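Local coordinates for extracellular ligand-binding receptor (Rhodopseudomonas palustris, PDB 3SG0), which probably serves as the periplasmic solute-binding receptor of a transport system for lignin-derived aromatic acids, and holds benzoyl-formic acid between its two lobes, at residues R285-R290 and A351-L356; A289-A294 and F307-W312; A159-Y164 and E189-E194. All blocks are in the same frame, centred on the assembly; numbering follows the deposited sequence. Where two conformers were deposited one is given.

Contact 1: R285-R290 and A351-L356; sequences RKVKAR and ALNNGL
Asn353, first residue after the short strand 350-352, reaches across to helix 283-298 at Val287 and Lys288 in this periplasmic binding protein. It is the second residue of a type I beta turn, Leu352 to Gly355, that links strands 350-352 and 355-357 into a two-stranded antiparallel hairpin. From CB the chain turns with CG anti to its own carbonyl carbon (chi1 -72°), which sends the amide toward the helix. Asn353 CG lies 3.9 Å from Val287 CG2. ND2 gives a weak hydrogen bond to Val287 O (3.3 Å, N-H...O angle 157°), and a second hydrogen bond ties the same nitrogen to Asp313 of helix 306-328, so two partners, one of them weak, help to set how the amide is turned. Asn353 OD1 rests against Lys288, 3.0 Å from its CA; the lysine side chain crosses that of Asn353 at about a right angle and runs off to a salt bridge with Glu276 and a cation-pi contact with Phe272. Val287 packs between helix 283-298 and the hairpin. Its two methyls divide the work: CG2 packs over the backbone where Leu352 joins Asn353, 3.9 Å from Leu352 C, while CG1 sits 3.5 Å from Ala351 O.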
ATOM      1  N   ARG A 285     -10.488  14.826   3.646  1.00 12.39           N
ATOM      2  CA  ARG A 285     -10.192  15.196   5.028  1.00 11.89           C
ATOM      3  C   ARG A 285     -11.192  14.559   5.987  1.00 12.34           C
ATOM      4  O   ARG A 285     -10.838  14.167   7.097  1.00 13.81           O
ATOM      5  CB  ARG A 285     -10.109  16.715   5.179  1.00 14.16           C
ATOM      6  CG  ARG A 285      -9.008  17.287   4.303  1.00 16.19           C
ATOM      7  CD  ARG A 285      -8.697  18.717   4.619  1.00 17.48           C
ATOM      8  NE  ARG A 285      -7.920  18.816   5.845  1.00 19.40           N
ATOM      9  CZ  ARG A 285      -7.404  19.951   6.293  1.00 18.86           C
ATOM     10  NH1 ARG A 285      -7.582  21.068   5.604  1.00 19.06           N
ATOM     11  NH2 ARG A 285      -6.707  19.968   7.420  1.00 22.10           N
ATOM     12  N   LYS A 286     -12.434  14.421   5.541  1.00 13.30           N
ATOM     13  CA  LYS A 286     -13.473  13.807   6.356  0.51 13.95           C
ATOM     14  C   LYS A 286     -13.185  12.330   6.609  1.00 13.02           C
ATOM     15  O   LYS A 286     -13.274  11.851   7.743  1.00 14.13           O
ATOM     16  CB  LYS A 286     -14.838  13.966   5.685  0.51 15.48           C
ATOM     17  CG  LYS A 286     -15.984  13.298   6.429  0.51 16.46           C
ATOM     18  CD  LYS A 286     -17.286  13.435   5.650  0.51 24.54           C
ATOM     19  CE  LYS A 286     -18.363  12.494   6.174  0.51 29.24           C
ATOM     20  NZ  LYS A 286     -19.351  13.179   7.052  0.51 33.28           N
ATOM     21  N   VAL A 287     -12.835  11.602   5.556  1.00 12.31           N
ATOM     22  CA  VAL A 287     -12.586  10.176   5.719  1.00 11.46           C
ATOM     23  C   VAL A 287     -11.302   9.927   6.498  1.00 11.47           C
ATOM     24  O   VAL A 287     -11.167   8.893   7.159  1.00 12.22           O
ATOM     25  CB  VAL A 287     -12.619   9.402   4.377  1.00 12.28           C
ATOM     26  CG1 VAL A 287     -13.959   9.607   3.689  1.00 14.84           C
ATOM     27  CG2 VAL A 287     -11.468   9.809   3.465  1.00 12.35           C
ATOM     28  N   LYS A 288     -10.366  10.869   6.442  1.00 10.46           N
ATOM     29  CA  LYS A 288      -9.158  10.764   7.247  1.00 10.76           C
ATOM     30  C   LYS A 288      -9.472  10.979   8.722  1.00 11.75           C
ATOM     31  O   LYS A 288      -8.969  10.248   9.578  1.00 12.18           O
ATOM     32  CB  LYS A 288      -8.085  11.741   6.764  1.00 10.42           C
ATOM     33  CG  LYS A 288      -6.791  11.663   7.561  1.00 11.29           C
ATOM     34  CD  LYS A 288      -5.659  12.456   6.904  1.00 10.59           C
ATOM     35  CE  LYS A 288      -4.360  12.282   7.669  1.00 11.10           C
ATOM     36  NZ  LYS A 288      -3.225  12.943   6.979  1.00 11.16           N
ATOM     37  N   ALA A 289     -10.312  11.964   9.020  1.00 12.24           N
ATOM     38  CA  ALA A 289     -10.661  12.251  10.406  1.00 13.39           C
ATOM     39  C   ALA A 289     -11.358  11.062  11.057  1.00 13.80           C
ATOM     40  O   ALA A 289     -11.121  10.777  12.227  1.00 14.99           O
ATOM     41  CB  ALA A 289     -11.520  13.505  10.495  1.00 15.20           C
ATOM     42  N   ARG A 290     -12.216  10.368  10.321  1.00 13.86           N
ATOM     43  CA  ARG A 290     -12.903   9.196  10.861  0.58 16.18           C
ATOM     44  C   ARG A 290     -11.895   8.147  11.320  1.00 14.71           C
ATOM     45  O   ARG A 290     -12.016   7.572  12.406  1.00 14.79           O
ATOM     46  CB  ARG A 290     -13.845   8.583   9.822  0.58 18.39           C
ATOM     47  CG  ARG A 290     -15.102   9.386   9.553  0.58 24.76           C
ATOM     48  CD  ARG A 290     -16.089   8.586   8.715  0.58 30.40           C
ATOM     49  NE  ARG A 290     -16.459   7.328   9.359  0.58 33.61           N
ATOM     50  CZ  ARG A 290     -16.064   6.127   8.949  0.58 32.47           C
ATOM     51  NH1 ARG A 290     -15.287   6.008   7.882  0.58 29.60           N
ATOM     52  NH2 ARG A 290     -16.454   5.040   9.603  0.58 34.48           N
ATOM     53  N   ALA A 351     -15.142   7.800  -1.793  1.00 11.72           N
ATOM     54  CA  ALA A 351     -13.926   8.458  -1.344  1.00 10.21           C
ATOM     55  C   ALA A 351     -13.316   7.659  -0.205  1.00 10.42           C
ATOM     56  O   ALA A 351     -13.899   7.560   0.877  1.00 13.07           O
ATOM     57  CB  ALA A 351     -14.222   9.885  -0.898  1.00 13.44           C
ATOM     58  N   LEU A 352     -12.156   7.069  -0.465  1.00  9.39           N
ATOM     59  CA  LEU A 352     -11.360   6.393   0.552  1.00  8.85           C
ATOM     60  C   LEU A 352     -10.155   7.267   0.864  1.00  8.45           C
ATOM     61  O   LEU A 352      -9.848   8.197   0.124  1.00  8.92           O
ATOM     62  CB  LEU A 352     -10.878   5.036   0.020  1.00  8.69           C
ATOM     63  CG  LEU A 352     -11.960   3.985  -0.249  1.00  8.91           C
ATOM     64  CD1 LEU A 352     -11.358   2.753  -0.882  1.00  9.64           C
ATOM     65  CD2 LEU A 352     -12.706   3.618   1.039  1.00 10.86           C
ATOM     66  N   ASN A 353      -9.447   6.959   1.942  1.00  8.16           N
ATOM     67  CA  ASN A 353      -8.188   7.641   2.211  1.00  8.70           C
ATOM     68  C   ASN A 353      -7.169   7.434   1.105  1.00  8.84           C
ATOM     69  O   ASN A 353      -6.290   8.268   0.877  1.00  9.29           O
ATOM     70  CB  ASN A 353      -7.633   7.181   3.544  1.00  9.01           C
ATOM     71  CG  ASN A 353      -8.424   7.735   4.689  1.00  8.85           C
ATOM     72  OD1 ASN A 353      -8.197   8.873   5.102  1.00  9.70           O
ATOM     73  ND2 ASN A 353      -9.391   6.971   5.186  1.00  9.49           N
ATOM     74  N   ASN A 354      -7.308   6.311   0.404  1.00  8.02           N
ATOM     75  CA  ASN A 354      -6.429   5.959  -0.694  1.00  8.38           C
ATOM     76  C   ASN A 354      -6.799   6.609  -2.023  1.00  8.64           C
ATOM     77  O   ASN A 354      -6.020   6.523  -2.973  1.00  9.26           O
ATOM     78  CB  ASN A 354      -6.378   4.431  -0.841  1.00  8.63           C
ATOM     79  CG  ASN A 354      -5.316   3.801   0.033  1.00  8.13           C
ATOM     80  OD1 ASN A 354      -4.138   3.819  -0.318  1.00  8.48           O
ATOM     81  ND2 ASN A 354      -5.715   3.231   1.163  1.00  8.08           N
ATOM     82  N   GLY A 355      -7.968   7.238  -2.107  1.00  8.56           N
ATOM     83  CA  GLY A 355      -8.394   7.869  -3.347  1.00  9.14           C
ATOM     84  C   GLY A 355      -9.859   7.631  -3.632  1.00  8.64           C
ATOM     85  O   GLY A 355     -10.581   7.061  -2.811  1.00  9.51           O
ATOM     86  N   LEU A 356     -10.297   8.090  -4.800  1.00  9.97           N
ATOM     87  CA  LEU A 356     -11.673   7.892  -5.239  0.65  9.14           C
ATOM     88  C   LEU A 356     -11.788   6.557  -5.954  1.00  9.10           C
ATOM     89  O   LEU A 356     -11.213   6.361  -7.032  1.00 10.85           O
ATOM     90  CB  LEU A 356     -12.130   9.030  -6.152  0.65 12.61           C
ATOM     91  CG  LEU A 356     -13.579   8.923  -6.639  0.65 13.72           C
ATOM     92  CD1 LEU A 356     -14.555   9.029  -5.479  0.65 16.06           C
ATOM     93  CD2 LEU A 356     -13.873   9.995  -7.677  0.65 16.62           C
TER

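Contact 2: A289-A294 and F307-W312; sequences ARFVDA and FGVHLW. With 173 (benzoyl-formic acid), chain B.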
ATOM      1  N   ALA A 289     -10.312  11.964   9.020  1.00 12.24           N
ATOM      2  CA  ALA A 289     -10.661  12.251  10.406  1.00 13.39           C
ATOM      3  C   ALA A 289     -11.358  11.062  11.057  1.00 13.80           C
ATOM      4  O   ALA A 289     -11.121  10.777  12.227  1.00 14.99           O
ATOM      5  CB  ALA A 289     -11.520  13.505  10.495  1.00 15.20           C
ATOM      6  N   ARG A 290     -12.216  10.368  10.321  1.00 13.86           N
ATOM      7  CA  ARG A 290     -12.903   9.196  10.861  0.58 16.18           C
ATOM      8  C   ARG A 290     -11.895   8.147  11.320  1.00 14.71           C
ATOM      9  O   ARG A 290     -12.016   7.572  12.406  1.00 14.79           O
ATOM     10  CB  ARG A 290     -13.845   8.583   9.822  0.58 18.39           C
ATOM     11  CG  ARG A 290     -15.102   9.386   9.553  0.58 24.76           C
ATOM     12  CD  ARG A 290     -16.089   8.586   8.715  0.58 30.40           C
ATOM     13  NE  ARG A 290     -16.459   7.328   9.359  0.58 33.61           N
ATOM     14  CZ  ARG A 290     -16.064   6.127   8.949  0.58 32.47           C
ATOM     15  NH1 ARG A 290     -15.287   6.008   7.882  0.58 29.60           N
ATOM     16  NH2 ARG A 290     -16.454   5.040   9.603  0.58 34.48           N
ATOM     17  N   PHE A 291     -10.894   7.889  10.483  1.00 11.93           N
ATOM     18  CA  PHE A 291      -9.847   6.935  10.815  1.00 11.86           C
ATOM     19  C   PHE A 291      -8.994   7.419  11.977  1.00 11.90           C
ATOM     20  O   PHE A 291      -8.779   6.690  12.949  1.00 11.89           O
ATOM     21  CB  PHE A 291      -8.968   6.691   9.590  1.00 10.97           C
ATOM     22  CG  PHE A 291      -7.655   6.019   9.893  1.00 10.29           C
ATOM     23  CD1 PHE A 291      -7.609   4.743  10.432  1.00  9.79           C
ATOM     24  CD2 PHE A 291      -6.458   6.659   9.603  1.00 11.28           C
ATOM     25  CE1 PHE A 291      -6.394   4.125  10.681  1.00 10.55           C
ATOM     26  CE2 PHE A 291      -5.250   6.047   9.842  1.00 11.22           C
ATOM     27  CZ  PHE A 291      -5.212   4.776  10.385  1.00 10.61           C
ATOM     28  N   VAL A 292      -8.507   8.651  11.885  1.00 11.36           N
ATOM     29  CA  VAL A 292      -7.615   9.181  12.911  1.00 12.49           C
ATOM     30  C   VAL A 292      -8.300   9.208  14.279  1.00 13.04           C
ATOM     31  O   VAL A 292      -7.706   8.821  15.290  1.00 14.36           O
ATOM     32  CB  VAL A 292      -7.088  10.587  12.532  1.00 12.49           C
ATOM     33  CG1 VAL A 292      -6.408  11.258  13.723  1.00 15.65           C
ATOM     34  CG2 VAL A 292      -6.141  10.493  11.333  1.00 14.48           C
ATOM     35  N   ASP A 293      -9.550   9.645  14.311  1.00 13.27           N
ATOM     36  CA  ASP A 293     -10.268   9.719  15.573  1.00 15.09           C
ATOM     37  C   ASP A 293     -10.428   8.336  16.190  1.00 15.69           C
ATOM     38  O   ASP A 293     -10.218   8.150  17.390  1.00 15.66           O
ATOM     39  CB  ASP A 293     -11.639  10.375  15.384  1.00 17.48           C
ATOM     40  CG  ASP A 293     -11.543  11.845  15.008  1.00 20.91           C
ATOM     41  OD1 ASP A 293     -10.441  12.421  15.110  1.00 21.55           O
ATOM     42  OD2 ASP A 293     -12.580  12.426  14.619  1.00 23.88           O
ATOM     43  N   ALA A 294     -10.802   7.361  15.373  1.00 14.43           N
ATOM     44  CA  ALA A 294     -10.990   6.007  15.878  1.00 14.86           C
ATOM     45  C   ALA A 294      -9.663   5.407  16.326  1.00 13.66           C
ATOM     46  O   ALA A 294      -9.584   4.756  17.367  1.00 14.02           O
ATOM     47  CB  ALA A 294     -11.648   5.135  14.829  1.00 14.96           C
ATOM     48  N   PHE A 307      -0.048   3.589   6.845  1.00  8.65           N
ATOM     49  CA  PHE A 307      -0.192   2.163   6.589  1.00  7.90           C
ATOM     50  C   PHE A 307      -1.366   1.539   7.324  1.00  7.24           C
ATOM     51  O   PHE A 307      -1.963   0.589   6.829  1.00  7.86           O
ATOM     52  CB  PHE A 307       1.142   1.439   6.759  1.00  8.76           C
ATOM     53  CG  PHE A 307       2.143   1.914   5.768  1.00  7.18           C
ATOM     54  CD1 PHE A 307       3.130   2.826   6.115  1.00  8.63           C
ATOM     55  CD2 PHE A 307       2.014   1.547   4.440  1.00  8.37           C
ATOM     56  CE1 PHE A 307       4.000   3.321   5.149  1.00 10.48           C
ATOM     57  CE2 PHE A 307       2.879   2.045   3.477  1.00  9.18           C
ATOM     58  CZ  PHE A 307       3.866   2.933   3.830  1.00  9.08           C
ATOM     59  N   GLY A 308      -1.738   2.097   8.474  1.00  7.95           N
ATOM     60  CA  GLY A 308      -2.921   1.626   9.168  1.00  8.00           C
ATOM     61  C   GLY A 308      -4.192   1.860   8.360  1.00  7.72           C
ATOM     62  O   GLY A 308      -5.170   1.106   8.460  1.00  8.13           O
ATOM     63  N   VAL A 309      -4.188   2.915   7.552  1.00  8.15           N
ATOM     64  CA  VAL A 309      -5.372   3.253   6.772  1.00  7.97           C
ATOM     65  C   VAL A 309      -5.630   2.233   5.669  1.00  8.21           C
ATOM     66  O   VAL A 309      -6.744   2.141   5.167  1.00  8.18           O
ATOM     67  CB  VAL A 309      -5.334   4.712   6.242  1.00  8.45           C
ATOM     68  CG1 VAL A 309      -4.840   4.780   4.796  1.00  9.30           C
ATOM     69  CG2 VAL A 309      -6.717   5.338   6.360  1.00  9.65           C
ATOM     70  N   HIS A 310      -4.625   1.449   5.304  1.00  7.61           N
ATOM     71  CA  HIS A 310      -4.848   0.403   4.305  1.00  7.95           C
ATOM     72  C   HIS A 310      -5.725  -0.693   4.887  1.00  8.23           C
ATOM     73  O   HIS A 310      -6.523  -1.303   4.167  1.00  9.73           O
ATOM     74  CB  HIS A 310      -3.507  -0.088   3.758  1.00  8.09           C
ATOM     75  CG  HIS A 310      -2.757   1.026   3.120  1.00  7.87           C
ATOM     76  ND1 HIS A 310      -1.383   1.119   3.009  1.00  9.98           N
ATOM     77  CD2 HIS A 310      -3.261   2.161   2.591  1.00  6.51           C
ATOM     78  CE1 HIS A 310      -1.082   2.269   2.420  1.00  6.16           C
ATOM     79  NE2 HIS A 310      -2.205   2.911   2.152  1.00 10.80           N
ATOM     80  N   LEU A 311      -5.617  -0.925   6.191  1.00  7.72           N
ATOM     81  CA  LEU A 311      -6.545  -1.826   6.868  1.00  7.51           C
ATOM     82  C   LEU A 311      -7.912  -1.147   7.007  1.00  8.10           C
ATOM     83  O   LEU A 311      -8.951  -1.729   6.688  1.00  8.17           O
ATOM     84  CB  LEU A 311      -5.995  -2.240   8.233  1.00  8.42           C
ATOM     85  CG  LEU A 311      -6.924  -3.106   9.086  1.00  8.30           C
ATOM     86  CD1 LEU A 311      -7.433  -4.325   8.332  1.00  9.82           C
ATOM     87  CD2 LEU A 311      -6.208  -3.512  10.363  1.00 10.01           C
ATOM     88  N   TRP A 312      -7.907   0.101   7.463  1.00  8.01           N
ATOM     89  CA  TRP A 312      -9.149   0.841   7.661  1.00  8.06           C
ATOM     90  C   TRP A 312      -9.999   0.899   6.382  1.00  7.45           C
ATOM     91  O   TRP A 312     -11.190   0.567   6.403  1.00  8.42           O
ATOM     92  CB  TRP A 312      -8.833   2.251   8.154  1.00  8.74           C
ATOM     93  CG  TRP A 312     -10.040   3.076   8.457  1.00  8.52           C
ATOM     94  CD1 TRP A 312     -10.656   3.952   7.623  1.00  9.46           C
ATOM     95  CD2 TRP A 312     -10.779   3.098   9.682  1.00  9.27           C
ATOM     96  NE1 TRP A 312     -11.737   4.525   8.249  1.00 10.76           N
ATOM     97  CE2 TRP A 312     -11.831   4.022   9.519  1.00 10.22           C
ATOM     98  CE3 TRP A 312     -10.645   2.439  10.908  1.00 11.27           C
ATOM     99  CZ2 TRP A 312     -12.753   4.293  10.530  1.00 13.14           C
ATOM    100  CZ3 TRP A 312     -11.562   2.714  11.911  1.00 12.94           C
ATOM    101  CH2 TRP A 312     -12.599   3.631  11.714  1.00 15.10           C
TER
HETATM  102  O1B 173 B 384       3.617  -3.599  -1.740  1.00  9.35           O
HETATM  103  C1  173 B 384       4.638  -3.552  -1.107  1.00 11.26           C
HETATM  104  O1A 173 B 384       5.595  -4.559  -1.129  1.00 10.35           O
HETATM  105  C2  173 B 384       5.053  -2.275  -0.427  1.00 11.86           C
HETATM  106  O2  173 B 384       6.171  -2.136  -0.029  1.00 15.69           O
HETATM  107  C1G 173 B 384       3.996  -1.236  -0.221  1.00 11.71           C
HETATM  108  C2D 173 B 384       2.628  -1.662   0.303  1.00 10.89           C
HETATM  109  C2E 173 B 384       1.538  -0.628   0.493  1.00  9.81           C
HETATM  110  C3  173 B 384       1.825   0.830   0.139  1.00 11.76           C
HETATM  111  C1E 173 B 384       3.215   1.230  -0.393  1.00 11.97           C
HETATM  112  C1D 173 B 384       4.315   0.205  -0.572  1.00 13.63           C
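Two consecutive helices of this periplasmic binding protein, 283-298 and 306-328, pack here nearly crosswise: the axes of their segments 289-294 and 307-312 pass 10.8 Å apart at 105°, and Phe291 and Trp312 fill the junction. Phe291 has CG anti to the backbone N (chi1 165°), which carries the ring from its helix in among Gly308, Val309 and Trp312. Methyl CG2 of Val309 sits over one face as a CH-pi contact, 3.8 Å from the centroid of the Phe291 ring. At the far end Phe291 CZ meets the backbone of helix 306-328, 3.7 Å from Gly308 C, where a beta-carbon would be tight. Trp312 lies obliquely to the phenyl ring, planes 53° apart, and Phe291 CB stands almost squarely over its five-membered ring. In the conformer given here, one of two, Arg290 bends at chi3 to bring its guanidinium beside the indole, with Trp312 CZ2 over one face of the group. Another side of helix 306-328 belongs to the ligand pocket: His310 CE1 is 4.0 Å from C3 of benzoyl-formic acid, and the edge of the Phe307 ring meets the same carbon, CE2 to C3 3.7 Å. At the indole's outer end, Ala294 CB touches Trp312 CH2 at 3.6 Å.

Contact 3: A159-Y164 and E189-E194; sequences AKKVGY and ELTTHE
Tyr164 O is gripped by two donors from 189-194. Thr192 OG1 gives it a hydrogen bond of 2.8 Å and Glu194 N one of 3.1 Å, and they arrive from opposite faces of the carbonyl plane. The threonine hydroxyl stands between its own backbone N and carbonyl carbon (chi1 63°), a rotation that aims it at the neighbouring strand and also puts OG1 2.9 Å from Tyr164 N. A valine in its place would probably leave Tyr164 O with only the Glu194 N bond of this pair, its other face without the hydroxyl that met it. Farther back the pairing is regular and parallel. Lys160 O accepts from Glu189 N, Glu189 O accepts nearly head-on from Val162 N at 2.9 Å (C=O...N angle 168°), and Val162 O takes Thr191 N from above its plane, with Leu190 CA also 3.2 Å from Val162 O. These are neighbouring strands of a beta-alpha-beta unit, 161-167 and 189-196 joined by helix 170-186, with 189-196 at the edge of the parallel sheet of one lobe. Val162 and Leu190 point to the same face, CG1 to CD2 4.1 Å, and Leu190 also packs on that helix. Lys161 and Glu189 take the other face; there the methyl CG2 of Thr191 lies 3.7 Å from Lys161 CB, while the Thr191 hydroxyl is hydrogen-bonded to that of Thr213. Past the regular pairing, the Tyr164 and His193 side chains run side by side, pointing the same way, with ring planes 73° apart. Tyr176 of helix 170-186 joins both, stacked on the imidazole and edge-to-face with the phenol ring. Glu173 holds His193 NE2, and imidazole CD2 meets Tyr164 CE1 at 3.9 Å.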
ATOM      1  N   ALA A 159      14.960  16.899 -15.971  1.00 21.23           N
ATOM      2  CA  ALA A 159      15.958  15.849 -15.790  1.00 19.12           C
ATOM      3  C   ALA A 159      16.099  15.026 -17.067  1.00 19.31           C
ATOM      4  O   ALA A 159      15.102  14.664 -17.690  1.00 21.51           O
ATOM      5  CB  ALA A 159      15.586  14.951 -14.613  1.00 19.25           C
ATOM      6  N   LYS A 160      17.335  14.728 -17.461  1.00 18.65           N
ATOM      7  CA  LYS A 160      17.573  13.918 -18.653  1.00 19.54           C
ATOM      8  C   LYS A 160      18.192  12.563 -18.326  1.00 20.31           C
ATOM      9  O   LYS A 160      18.043  11.608 -19.087  1.00 22.65           O
ATOM     10  CB  LYS A 160      18.465  14.670 -19.644  1.00 24.78           C
ATOM     11  CG  LYS A 160      17.937  16.042 -20.036  1.00 29.83           C
ATOM     12  CD  LYS A 160      16.610  15.948 -20.775  1.00 34.73           C
ATOM     13  CE  LYS A 160      16.776  15.301 -22.139  1.00 40.59           C
ATOM     14  NZ  LYS A 160      15.526  15.391 -22.949  1.00 42.86           N
ATOM     15  N   LYS A 161      18.891  12.487 -17.197  1.00 19.20           N
ATOM     16  CA  LYS A 161      19.496  11.238 -16.747  1.00 18.81           C
ATOM     17  C   LYS A 161      19.029  10.933 -15.333  1.00 16.19           C
ATOM     18  O   LYS A 161      19.221  11.739 -14.426  1.00 17.51           O
ATOM     19  CB  LYS A 161      21.024  11.321 -16.798  1.00 18.44           C
ATOM     20  CG  LYS A 161      21.582  11.452 -18.211  1.00 23.38           C
ATOM     21  CD  LYS A 161      23.097  11.314 -18.233  1.00 33.59           C
ATOM     22  CE  LYS A 161      23.776  12.469 -17.513  1.00 41.23           C
ATOM     23  NZ  LYS A 161      25.262  12.325 -17.506  1.00 46.02           N
ATOM     24  N   VAL A 162      18.415   9.766 -15.155  1.00 15.79           N
ATOM     25  CA  VAL A 162      17.834   9.385 -13.870  1.00 15.15           C
ATOM     26  C   VAL A 162      18.387   8.037 -13.426  1.00 13.86           C
ATOM     27  O   VAL A 162      18.232   7.040 -14.123  1.00 14.90           O
ATOM     28  CB  VAL A 162      16.293   9.324 -13.959  1.00 13.79           C
ATOM     29  CG1 VAL A 162      15.691   8.911 -12.620  1.00 14.96           C
ATOM     30  CG2 VAL A 162      15.734  10.667 -14.414  1.00 16.83           C
ATOM     31  N   GLY A 163      19.060   8.017 -12.281  1.00 13.74           N
ATOM     32  CA  GLY A 163      19.544   6.767 -11.718  1.00 13.73           C
ATOM     33  C   GLY A 163      18.401   5.982 -11.099  1.00 11.90           C
ATOM     34  O   GLY A 163      17.344   6.543 -10.818  1.00 12.01           O
ATOM     35  N   TYR A 164      18.601   4.686 -10.888  1.00 11.58           N
ATOM     36  CA  TYR A 164      17.565   3.857 -10.286  1.00 11.39           C
ATOM     37  C   TYR A 164      18.141   2.822  -9.327  1.00 10.54           C
ATOM     38  O   TYR A 164      19.085   2.099  -9.664  1.00 11.19           O
ATOM     39  CB  TYR A 164      16.747   3.142 -11.368  1.00 12.17           C
ATOM     40  CG  TYR A 164      15.693   2.226 -10.796  1.00 10.82           C
ATOM     41  CD1 TYR A 164      16.015   0.942 -10.368  1.00 12.16           C
ATOM     42  CD2 TYR A 164      14.378   2.653 -10.656  1.00 11.90           C
ATOM     43  CE1 TYR A 164      15.052   0.104  -9.822  1.00 12.02           C
ATOM     44  CE2 TYR A 164      13.415   1.827 -10.120  1.00 12.33           C
ATOM     45  CZ  TYR A 164      13.757   0.560  -9.702  1.00 11.19           C
ATOM     46  OH  TYR A 164      12.768  -0.234  -9.169  1.00 12.87           O
ATOM     47  N   GLU A 189      16.528   9.236 -19.697  1.00 23.80           N
ATOM     48  CA  GLU A 189      16.997   7.859 -19.706  1.00 25.95           C
ATOM     49  C   GLU A 189      17.262   7.387 -18.283  1.00 20.35           C
ATOM     50  O   GLU A 189      17.740   8.153 -17.447  1.00 21.38           O
ATOM     51  CB  GLU A 189      18.263   7.714 -20.557  1.00 35.24           C
ATOM     52  CG  GLU A 189      19.544   8.137 -19.859  1.00 43.91           C
ATOM     53  CD  GLU A 189      20.784   7.841 -20.684  1.00 52.57           C
ATOM     54  OE1 GLU A 189      21.575   6.963 -20.278  1.00 54.92           O
ATOM     55  OE2 GLU A 189      20.968   8.488 -21.737  1.00 54.90           O
ATOM     56  N   LEU A 190      16.928   6.130 -18.015  1.00 19.76           N
ATOM     57  CA  LEU A 190      17.313   5.483 -16.767  1.00 17.93           C
ATOM     58  C   LEU A 190      18.742   4.988 -16.914  1.00 19.16           C
ATOM     59  O   LEU A 190      19.024   4.155 -17.776  1.00 25.99           O
ATOM     60  CB  LEU A 190      16.397   4.300 -16.464  1.00 22.58           C
ATOM     61  CG  LEU A 190      14.968   4.610 -16.022  1.00 23.69           C
ATOM     62  CD1 LEU A 190      14.240   3.324 -15.669  1.00 24.50           C
ATOM     63  CD2 LEU A 190      14.971   5.558 -14.837  1.00 21.92           C
ATOM     64  N   THR A 191      19.641   5.494 -16.077  1.00 17.40           N
ATOM     65  CA  THR A 191      21.067   5.208 -16.229  1.00 18.30           C
ATOM     66  C   THR A 191      21.505   3.896 -15.581  1.00 16.54           C
ATOM     67  O   THR A 191      22.589   3.384 -15.889  1.00 18.23           O
ATOM     68  CB  THR A 191      21.941   6.326 -15.637  1.00 19.87           C
ATOM     69  OG1 THR A 191      21.803   6.335 -14.211  1.00 18.61           O
ATOM     70  CG2 THR A 191      21.544   7.673 -16.201  1.00 23.15           C
ATOM     71  N   THR A 192      20.689   3.370 -14.671  1.00 16.04           N
ATOM     72  CA  THR A 192      21.014   2.119 -13.988  1.00 14.61           C
ATOM     73  C   THR A 192      19.761   1.316 -13.722  1.00 14.07           C
ATOM     74  O   THR A 192      18.643   1.818 -13.846  1.00 14.84           O
ATOM     75  CB  THR A 192      21.702   2.333 -12.615  1.00 14.43           C
ATOM     76  OG1 THR A 192      20.813   3.017 -11.720  1.00 17.65           O
ATOM     77  CG2 THR A 192      23.003   3.102 -12.745  1.00 18.04           C
ATOM     78  N   HIS A 193      19.971   0.064 -13.329  1.00 14.37           N
ATOM     79  CA  HIS A 193      18.920  -0.779 -12.788  1.00 14.32           C
ATOM     80  C   HIS A 193      19.510  -1.521 -11.591  1.00 14.61           C
ATOM     81  O   HIS A 193      19.726  -2.733 -11.639  1.00 16.81           O
ATOM     82  CB  HIS A 193      18.416  -1.764 -13.846  1.00 15.87           C
ATOM     83  CG  HIS A 193      17.281  -2.628 -13.383  1.00 17.06           C
ATOM     84  ND1 HIS A 193      16.765  -3.649 -14.151  1.00 23.75           N
ATOM     85  CD2 HIS A 193      16.556  -2.619 -12.238  1.00 14.89           C
ATOM     86  CE1 HIS A 193      15.778  -4.236 -13.499  1.00 25.76           C
ATOM     87  NE2 HIS A 193      15.636  -3.634 -12.332  1.00 17.73           N
ATOM     88  N   GLU A 194      19.797  -0.782 -10.523  1.00 11.92           N
ATOM     89  CA  GLU A 194      20.369  -1.383  -9.322  1.00 11.86           C
ATOM     90  C   GLU A 194      19.250  -1.878  -8.430  1.00 10.58           C
ATOM     91  O   GLU A 194      18.158  -1.290  -8.394  1.00 11.07           O
ATOM     92  CB  GLU A 194      21.239  -0.379  -8.568  1.00 11.68           C
ATOM     93  CG  GLU A 194      22.487   0.041  -9.333  1.00 14.26           C
ATOM     94  CD  GLU A 194      23.391  -1.129  -9.662  1.00 14.43           C
ATOM     95  OE1 GLU A 194      23.752  -1.889  -8.744  1.00 15.44           O
ATOM     96  OE2 GLU A 194      23.743  -1.295 -10.848  1.00 18.63           O
TER

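Contacts 1 and 2 share Ala289 and Arg290 on helix 283-298, and their centres are 9 Å apart. They also touch directly: Asn353 ND2 of contact 1 packs 3.3 Å from Val309 CG2 of contact 2, so the hairpin turn and the two helices form one continuous packing. Contact 2 reaches benzoyl-formic acid through Phe307 and His310, whereas the Asn353 side chain stays about 12 Å from it. Arg290 belongs to a site for 3-hydroxypyruvate, a ligand that is not bound to this chain in the model. Contact 3 lies across the chain's centre from contact 2, centres 36 Å apart; its Tyr164 side chain is about 11 Å from the ligand and about 10 Å from that of the ligand-binding Arg198.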